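Long-range contacts in histidinol-phosphate aminotransferase (Clostridium acetobutylicum, PDB 3FTB), which probably catalyses pyridoxal 5'-phosphate-dependent amino-group transfer, as expected of a histidinol-phosphate aminotransferase in the histidine pathway: residues N152-L160 against S294-C302; Y73-V82 against I201-R211. All blocks are in the same frame, centred on the assembly; numbering follows the deposited sequence.

In the fold
The contacts illustrate one chain held together between its sheets and at the edge of one. Contact 1 joins a loop leaving the seven-stranded sheet to the five-stranded one; contact 2 joins the end of helix 64-74, the loop after it and edge strand 80-84 to strand 207-212 and the loop before it, across strand 225-229. The centres of contacts 1 and 2 are about 23 Å apart, their nearest atoms about 7 Å. Glu184 links them, salt-bridged to Arg211 and weakly hydrogen-bonded to Asn152. Beside each lies a phosphate, probably from the crystallisation liquor; at contact 1, Asn155 of the asparagine-proline loop (weakly), Arg324 and Arg338 bind it, consistent with an anion-binding part of the active site.

Contact 1. Residues N152-L160 against S294-C302; sequences NPNNPNGGL and SPHANFVLC. With PO4 (phosphate ion), chain F.
Phe299 drives the edge of its ring into the loop 152-160, whose sequence matches the NPxNPxG pattern familiar from many class I aminotransferases. The loop follows strand 147-151 of the larger sheet; Phe299 and Leu301 come from strand 299-304 of the five-stranded one. Cis peptide bonds before Pro153 and Pro156 shape the loop, and backbone bonds from Asn154 N to Gly159 O and from Gly158 N to Asn154 O close it.

The packing is largely apolar side chain against backbone. With CG of Phe299 between its backbone N and carbonyl carbon (chi1 52°), CE1 comes 3.4 Å from Gly158 N, and Pro156 O and Asn154 O also lie near the ring plane at its rim; Phe186 meets this ring edge-to-face. Leu301 brings CB to 3.4 Å from Pro156 O and sends CD1 to Pro156 CB and CD2 to Asn157 CB. Leu160 CD1 lies 3.4 Å from His296 CD2, the two side chains meeting at a slant, while Pro153 CG rests on Ala297 CB.

Polar links are sparse. His296 ND1 gives Gly158 O a weak hydrogen bond of 3.5 Å in its ring plane. One water accepts from Leu301 N and donates weakly to Asn157 O; another joins Asn157 O and ND2, with a weak bond to Ser294 O.

Asn154 ND2, which also donates to Pro106 O, reaches Asn157 OD1 at 3.3 Å. In Asn155, CG anti to the backbone N (chi1 164°) sends the amide to a phosphate, probably from the crystallisation liquor: OD1 bonds weakly to Arg338, and ND2 donates a weak, bent bond of 2.7 Å to phosphate O3.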
# COMPACT_ATOMS: atom_id res chain seq x y z
N ASN A 152 -5.49 15.99 16.64
CA ASN A 152 -6.79 16.57 16.93
C ASN A 152 -7.89 15.55 16.68
O ASN A 152 -8.39 15.46 15.56
CB ASN A 152 -7.05 17.75 16.00
CG ASN A 152 -8.30 18.52 16.39
OD1 ASN A 152 -8.70 18.53 17.56
ND2 ASN A 152 -8.93 19.18 15.42
N PRO A 153 -8.31 14.82 17.73
CA PRO A 153 -7.79 14.91 19.10
C PRO A 153 -6.50 14.12 19.29
O PRO A 153 -6.22 13.20 18.54
CB PRO A 153 -8.92 14.29 19.96
CG PRO A 153 -9.89 13.70 19.02
CD PRO A 153 -9.37 13.80 17.63
N ASN A 154 -5.72 14.47 20.31
CA ASN A 154 -4.44 13.81 20.54
C ASN A 154 -4.48 12.51 21.35
O ASN A 154 -5.04 12.45 22.44
CB ASN A 154 -3.45 14.77 21.17
CG ASN A 154 -2.02 14.28 21.08
OD1 ASN A 154 -1.52 13.98 20.00
ND2 ASN A 154 -1.35 14.22 22.22
N ASN A 155 -3.86 11.47 20.79
CA ASN A 155 -3.57 10.22 21.47
C ASN A 155 -2.28 10.42 22.30
O ASN A 155 -1.24 10.76 21.74
CB ASN A 155 -3.37 9.15 20.39
CG ASN A 155 -2.69 7.88 20.91
OD1 ASN A 155 -2.60 7.65 22.12
ND2 ASN A 155 -2.23 7.05 19.99
N PRO A 156 -2.31 10.16 23.63
CA PRO A 156 -3.24 9.42 24.50
C PRO A 156 -4.28 10.22 25.29
O PRO A 156 -5.14 9.59 25.90
CB PRO A 156 -2.29 8.80 25.53
CG PRO A 156 -0.98 9.66 25.47
CD PRO A 156 -1.18 10.71 24.40
N ASN A 157 -4.20 11.54 25.32
CA ASN A 157 -5.03 12.28 26.27
C ASN A 157 -6.36 12.73 25.70
O ASN A 157 -7.17 13.32 26.43
CB ASN A 157 -4.27 13.48 26.84
CG ASN A 157 -4.00 14.55 25.81
OD1 ASN A 157 -3.33 14.31 24.81
ND2 ASN A 157 -4.51 15.74 26.05
N GLY A 158 -6.58 12.46 24.42
CA GLY A 158 -7.84 12.80 23.77
C GLY A 158 -8.18 14.28 23.70
O GLY A 158 -9.35 14.65 23.65
N GLY A 159 -7.16 15.13 23.68
CA GLY A 159 -7.39 16.56 23.67
C GLY A 159 -7.65 17.13 22.28
O GLY A 159 -6.97 16.77 21.31
N LEU A 160 -8.63 18.02 22.18
CA LEU A 160 -8.93 18.74 20.94
C LEU A 160 -8.20 20.08 20.91
O LEU A 160 -8.11 20.75 21.93
CB LEU A 160 -10.43 19.01 20.82
CG LEU A 160 -11.35 17.86 20.42
CD1 LEU A 160 -12.79 18.22 20.77
CD2 LEU A 160 -11.21 17.56 18.93
N SER A 294 -10.27 14.34 30.48
CA SER A 294 -11.46 14.36 29.63
C SER A 294 -11.16 14.12 28.14
O SER A 294 -10.41 14.88 27.52
CB SER A 294 -12.24 15.66 29.82
OG SER A 294 -13.44 15.64 29.07
N PRO A 295 -11.77 13.05 27.57
CA PRO A 295 -11.55 12.59 26.20
C PRO A 295 -12.52 13.24 25.23
O PRO A 295 -13.56 13.74 25.65
CB PRO A 295 -11.89 11.10 26.28
CG PRO A 295 -12.49 10.86 27.65
CD PRO A 295 -12.72 12.19 28.28
N HIS A 296 -12.19 13.21 23.95
CA HIS A 296 -13.11 13.70 22.94
C HIS A 296 -13.26 12.73 21.79
O HIS A 296 -13.89 13.03 20.79
CB HIS A 296 -12.72 15.10 22.49
CG HIS A 296 -13.03 16.15 23.51
ND1 HIS A 296 -12.19 16.42 24.57
CD2 HIS A 296 -14.11 16.95 23.67
CE1 HIS A 296 -12.73 17.36 25.33
NE2 HIS A 296 -13.89 17.70 24.81
N ALA A 297 -12.66 11.55 21.96
CA ALA A 297 -12.80 10.45 21.01
C ALA A 297 -13.19 9.17 21.75
O ALA A 297 -13.91 9.23 22.75
CB ALA A 297 -11.50 10.24 20.22
N ASN A 298 -12.70 8.03 21.29
CA ASN A 298 -13.05 6.75 21.91
C ASN A 298 -11.96 6.13 22.81
O ASN A 298 -11.74 4.91 22.80
CB ASN A 298 -13.52 5.74 20.85
CG ASN A 298 -12.43 5.39 19.87
OD1 ASN A 298 -11.60 6.23 19.54
ND2 ASN A 298 -12.41 4.14 19.41
N PHE A 299 -11.30 6.98 23.60
CA PHE A 299 -10.33 6.53 24.59
C PHE A 299 -10.17 7.56 25.71
O PHE A 299 -10.51 8.73 25.54
CB PHE A 299 -8.98 6.23 23.94
CG PHE A 299 -8.47 7.35 23.09
CD1 PHE A 299 -7.78 8.41 23.66
CD2 PHE A 299 -8.69 7.37 21.72
CE1 PHE A 299 -7.31 9.46 22.89
CE2 PHE A 299 -8.23 8.40 20.95
CZ PHE A 299 -7.53 9.45 21.53
N VAL A 300 -9.62 7.12 26.84
CA VAL A 300 -9.51 7.94 28.04
C VAL A 300 -8.15 7.72 28.74
O VAL A 300 -7.74 6.58 28.94
CB VAL A 300 -10.67 7.62 29.01
CG1 VAL A 300 -10.62 6.14 29.42
CG2 VAL A 300 -10.64 8.53 30.23
N LEU A 301 -7.46 8.81 29.10
CA LEU A 301 -6.18 8.71 29.83
C LEU A 301 -6.33 8.87 31.35
O LEU A 301 -6.74 9.93 31.85
CB LEU A 301 -5.17 9.76 29.32
CG LEU A 301 -3.81 9.81 30.02
CD1 LEU A 301 -2.90 8.71 29.50
CD2 LEU A 301 -3.15 11.18 29.87
N CYS A 302 -5.97 7.83 32.08
CA CYS A 302 -6.10 7.82 33.53
C CYS A 302 -4.75 7.91 34.26
O CYS A 302 -3.78 7.25 33.89
CB CYS A 302 -6.91 6.60 33.98
SG CYS A 302 -8.57 6.50 33.24
P PO4 F . -1.30 3.46 19.82
O1 PO4 F . -1.14 2.97 18.40
O2 PO4 F . -0.05 4.20 20.25
O3 PO4 F . -2.49 4.38 19.89
O4 PO4 F . -1.53 2.27 20.73
O HOH W 1 -8.63 11.04 28.45
O HOH W 2 -7.13 15.78 27.50

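Contact 2. Residues Y73-V82 against I201-R211; sequences YLKLKDIGIV and IKNYSCLFIIR. With PO4 (phosphate ion), chain G.
Over the outer part of one face of the Arg211 guanidinium sits Leu74 CD2, 4.0 Å from its plane, while the phosphate ion lies in plane at its edge. NH1 and NH2 point to different phosphate oxygens, O1 and O4, in two nearly straight hydrogen bonds (both 172°); the very short NH1 to O1 length is doubtful. Tyr73 approaches obliquely, its ring turned 78° from the guanidinium, with CE2 4.1 Å from Arg211 NH1; phosphate O2 lies over one face of the tyrosine. The third flat group, Phe208, takes Val82 CG2 at its edge, 3.8 Å from CZ.

Farther along, Leu76 lays CD2 3.6 Å from Ile201 CB, and CG2 of Ile79 meets CG2 of Ile201. Lys202, its chain bent at chi2 (-48°), runs antiparallel alongside Leu76, and its NZ donates to Lys77 O at 2.6 Å, nearly in line with the carbonyl.

Neutral oxygens, Lys77 O and Asn230 OD1, thus satisfy the Lys202 ammonium, Asp78 OD2 lying 5.3 Å from its NZ without contact. At Arg211, Glu184 on NE would steady the guanidinium, while the anion, probably from the crystallisation liquor, and a long, weak ion pair with Glu188 would offset its charge.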
# COMPACT_ATOMS: atom_id res chain seq x y z
N TYR A 73 -17.65 14.20 1.07
CA TYR A 73 -17.65 13.87 2.48
C TYR A 73 -17.24 15.10 3.26
O TYR A 73 -17.79 15.39 4.32
CB TYR A 73 -16.66 12.75 2.74
CG TYR A 73 -16.51 12.39 4.20
CD1 TYR A 73 -17.58 11.87 4.92
CD2 TYR A 73 -15.29 12.54 4.85
CE1 TYR A 73 -17.44 11.53 6.24
CE2 TYR A 73 -15.15 12.20 6.16
CZ TYR A 73 -16.23 11.69 6.86
OH TYR A 73 -16.10 11.34 8.20
N LEU A 74 -16.26 15.82 2.72
CA LEU A 74 -15.73 17.00 3.39
C LEU A 74 -16.38 18.30 2.89
O LEU A 74 -16.11 19.38 3.42
CB LEU A 74 -14.21 17.06 3.21
CG LEU A 74 -13.37 15.83 3.56
CD1 LEU A 74 -11.93 16.10 3.17
CD2 LEU A 74 -13.45 15.44 5.03
N LYS A 75 -17.23 18.21 1.86
CA LYS A 75 -17.81 19.39 1.24
C LYS A 75 -16.73 20.40 0.89
O LYS A 75 -16.80 21.55 1.31
CB LYS A 75 -18.85 20.06 2.14
CG LYS A 75 -19.94 19.13 2.67
CD LYS A 75 -20.75 18.51 1.55
CE LYS A 75 -21.65 17.39 2.08
NZ LYS A 75 -22.30 17.80 3.35
N LEU A 76 -15.74 19.96 0.13
CA LEU A 76 -14.66 20.83 -0.33
C LEU A 76 -14.23 20.43 -1.73
O LEU A 76 -14.10 19.24 -2.03
CB LEU A 76 -13.45 20.75 0.60
CG LEU A 76 -13.09 22.00 1.40
CD1 LEU A 76 -14.24 22.45 2.29
CD2 LEU A 76 -11.81 21.83 2.23
N LYS A 77 -14.01 21.42 -2.59
CA LYS A 77 -13.50 21.20 -3.94
C LYS A 77 -12.18 21.96 -4.12
O LYS A 77 -11.78 22.74 -3.25
CB LYS A 77 -14.54 21.60 -4.99
CG LYS A 77 -15.88 20.87 -4.87
CD LYS A 77 -15.71 19.39 -5.10
CE LYS A 77 -17.00 18.64 -4.86
NZ LYS A 77 -16.92 17.31 -5.52
N ASP A 78 -11.50 21.71 -5.24
CA ASP A 78 -10.24 22.37 -5.57
C ASP A 78 -9.27 22.32 -4.38
O ASP A 78 -8.74 23.34 -3.94
CB ASP A 78 -10.46 23.81 -6.06
CG ASP A 78 -9.25 24.40 -6.82
OD1 ASP A 78 -8.39 23.62 -7.30
OD2 ASP A 78 -9.17 25.64 -6.95
N ILE A 79 -9.04 21.10 -3.88
CA ILE A 79 -8.10 20.86 -2.79
C ILE A 79 -7.14 19.75 -3.19
O ILE A 79 -7.47 18.92 -4.04
CB ILE A 79 -8.80 20.42 -1.49
CG1 ILE A 79 -9.84 19.33 -1.78
CG2 ILE A 79 -9.48 21.60 -0.83
CD1 ILE A 79 -10.32 18.59 -0.51
N GLY A 80 -5.96 19.75 -2.61
CA GLY A 80 -5.06 18.62 -2.77
C GLY A 80 -5.61 17.44 -1.98
O GLY A 80 -6.10 17.60 -0.85
N ILE A 81 -5.54 16.26 -2.59
CA ILE A 81 -5.94 15.02 -1.92
C ILE A 81 -4.85 13.98 -2.16
O ILE A 81 -4.44 13.75 -3.29
CB ILE A 81 -7.29 14.51 -2.45
CG1 ILE A 81 -8.39 15.56 -2.24
CG2 ILE A 81 -7.67 13.20 -1.75
CD1 ILE A 81 -9.66 15.26 -3.00
N VAL A 82 -4.37 13.37 -1.08
CA VAL A 82 -3.36 12.34 -1.20
C VAL A 82 -3.91 11.06 -0.61
O VAL A 82 -4.45 11.07 0.49
CB VAL A 82 -2.01 12.74 -0.55
CG1 VAL A 82 -1.30 13.80 -1.40
CG2 VAL A 82 -2.22 13.25 0.86
N ILE A 201 -9.43 24.86 5.78
CA ILE A 201 -8.49 24.50 4.70
C ILE A 201 -8.32 25.62 3.66
O ILE A 201 -7.21 25.90 3.19
CB ILE A 201 -8.93 23.19 4.00
CG1 ILE A 201 -8.84 22.00 4.97
CG2 ILE A 201 -8.10 22.92 2.77
CD1 ILE A 201 -7.44 21.57 5.26
N LYS A 202 -9.42 26.28 3.32
CA LYS A 202 -9.38 27.34 2.31
C LYS A 202 -8.67 28.61 2.80
O LYS A 202 -8.03 29.32 2.03
CB LYS A 202 -10.80 27.65 1.85
CG LYS A 202 -11.52 26.44 1.28
CD LYS A 202 -10.63 25.75 0.28
CE LYS A 202 -11.45 24.98 -0.72
NZ LYS A 202 -10.66 24.66 -1.92
N ASN A 203 -8.78 28.88 4.10
CA ASN A 203 -8.25 30.11 4.65
C ASN A 203 -6.77 30.02 4.94
O ASN A 203 -6.12 31.05 5.16
CB ASN A 203 -9.00 30.49 5.91
CG ASN A 203 -10.41 30.91 5.61
OD1 ASN A 203 -10.66 32.07 5.28
ND2 ASN A 203 -11.34 29.97 5.70
N TYR A 204 -6.23 28.80 4.94
CA TYR A 204 -4.83 28.58 5.27
C TYR A 204 -4.25 27.43 4.44
O TYR A 204 -4.70 26.29 4.57
CB TYR A 204 -4.65 28.27 6.76
CG TYR A 204 -5.11 29.37 7.68
CD1 TYR A 204 -4.36 30.53 7.85
CD2 TYR A 204 -6.31 29.26 8.37
CE1 TYR A 204 -4.80 31.54 8.69
CE2 TYR A 204 -6.76 30.27 9.21
CZ TYR A 204 -6.00 31.41 9.36
OH TYR A 204 -6.44 32.41 10.18
N SER A 205 -3.27 27.72 3.60
CA SER A 205 -2.55 26.64 2.93
C SER A 205 -1.24 26.25 3.63
O SER A 205 -0.33 25.72 3.00
CB SER A 205 -2.37 26.91 1.43
OG SER A 205 -2.82 28.20 1.05
N CYS A 206 -1.17 26.52 4.93
CA CYS A 206 -0.15 25.93 5.80
C CYS A 206 -0.72 24.65 6.39
O CYS A 206 0.01 23.72 6.71
CB CYS A 206 0.25 26.89 6.93
SG CYS A 206 -1.04 27.22 8.17
N LEU A 207 -2.05 24.61 6.49
CA LEU A 207 -2.74 23.44 7.01
C LEU A 207 -2.59 22.22 6.12
O LEU A 207 -2.85 22.27 4.92
CB LEU A 207 -4.24 23.73 7.17
CG LEU A 207 -4.79 24.34 8.46
CD1 LEU A 207 -6.28 24.60 8.28
CD2 LEU A 207 -4.56 23.41 9.64
N PHE A 208 -2.16 21.12 6.72
CA PHE A 208 -2.27 19.82 6.09
C PHE A 208 -2.98 18.88 7.07
O PHE A 208 -2.51 18.69 8.20
CB PHE A 208 -0.89 19.29 5.72
CG PHE A 208 -0.92 17.96 5.00
CD1 PHE A 208 -1.10 17.92 3.63
CD2 PHE A 208 -0.76 16.77 5.69
CE1 PHE A 208 -1.13 16.71 2.96
CE2 PHE A 208 -0.79 15.56 5.02
CZ PHE A 208 -0.98 15.53 3.65
N ILE A 209 -4.12 18.33 6.66
CA ILE A 209 -4.90 17.46 7.55
C ILE A 209 -4.81 16.00 7.15
O ILE A 209 -4.85 15.67 5.95
CB ILE A 209 -6.40 17.87 7.58
CG1 ILE A 209 -6.58 19.38 7.77
CG2 ILE A 209 -7.15 17.10 8.64
CD1 ILE A 209 -5.96 19.93 9.02
N ILE A 210 -4.70 15.12 8.14
CA ILE A 210 -4.70 13.68 7.93
C ILE A 210 -5.99 13.06 8.49
O ILE A 210 -6.29 13.19 9.68
CB ILE A 210 -3.48 13.04 8.59
CG1 ILE A 210 -2.20 13.62 8.00
CG2 ILE A 210 -3.51 11.54 8.44
CD1 ILE A 210 -0.92 13.02 8.57
N ARG A 211 -6.77 12.43 7.62
CA ARG A 211 -7.93 11.68 8.09
C ARG A 211 -7.70 10.19 7.89
O ARG A 211 -6.75 9.79 7.24
CB ARG A 211 -9.18 12.10 7.34
CG ARG A 211 -9.61 13.53 7.57
CD ARG A 211 -10.15 13.74 8.94
NE ARG A 211 -10.83 15.03 9.03
CZ ARG A 211 -12.14 15.16 9.05
NH1 ARG A 211 -12.91 14.08 8.98
NH2 ARG A 211 -12.69 16.36 9.14
P PO4 G . -16.09 15.54 8.86
O1 PO4 G . -15.27 14.27 8.81
O2 PO4 G . -16.88 15.67 7.58
O3 PO4 G . -17.02 15.48 10.05
O4 PO4 G . -15.20 16.76 9.00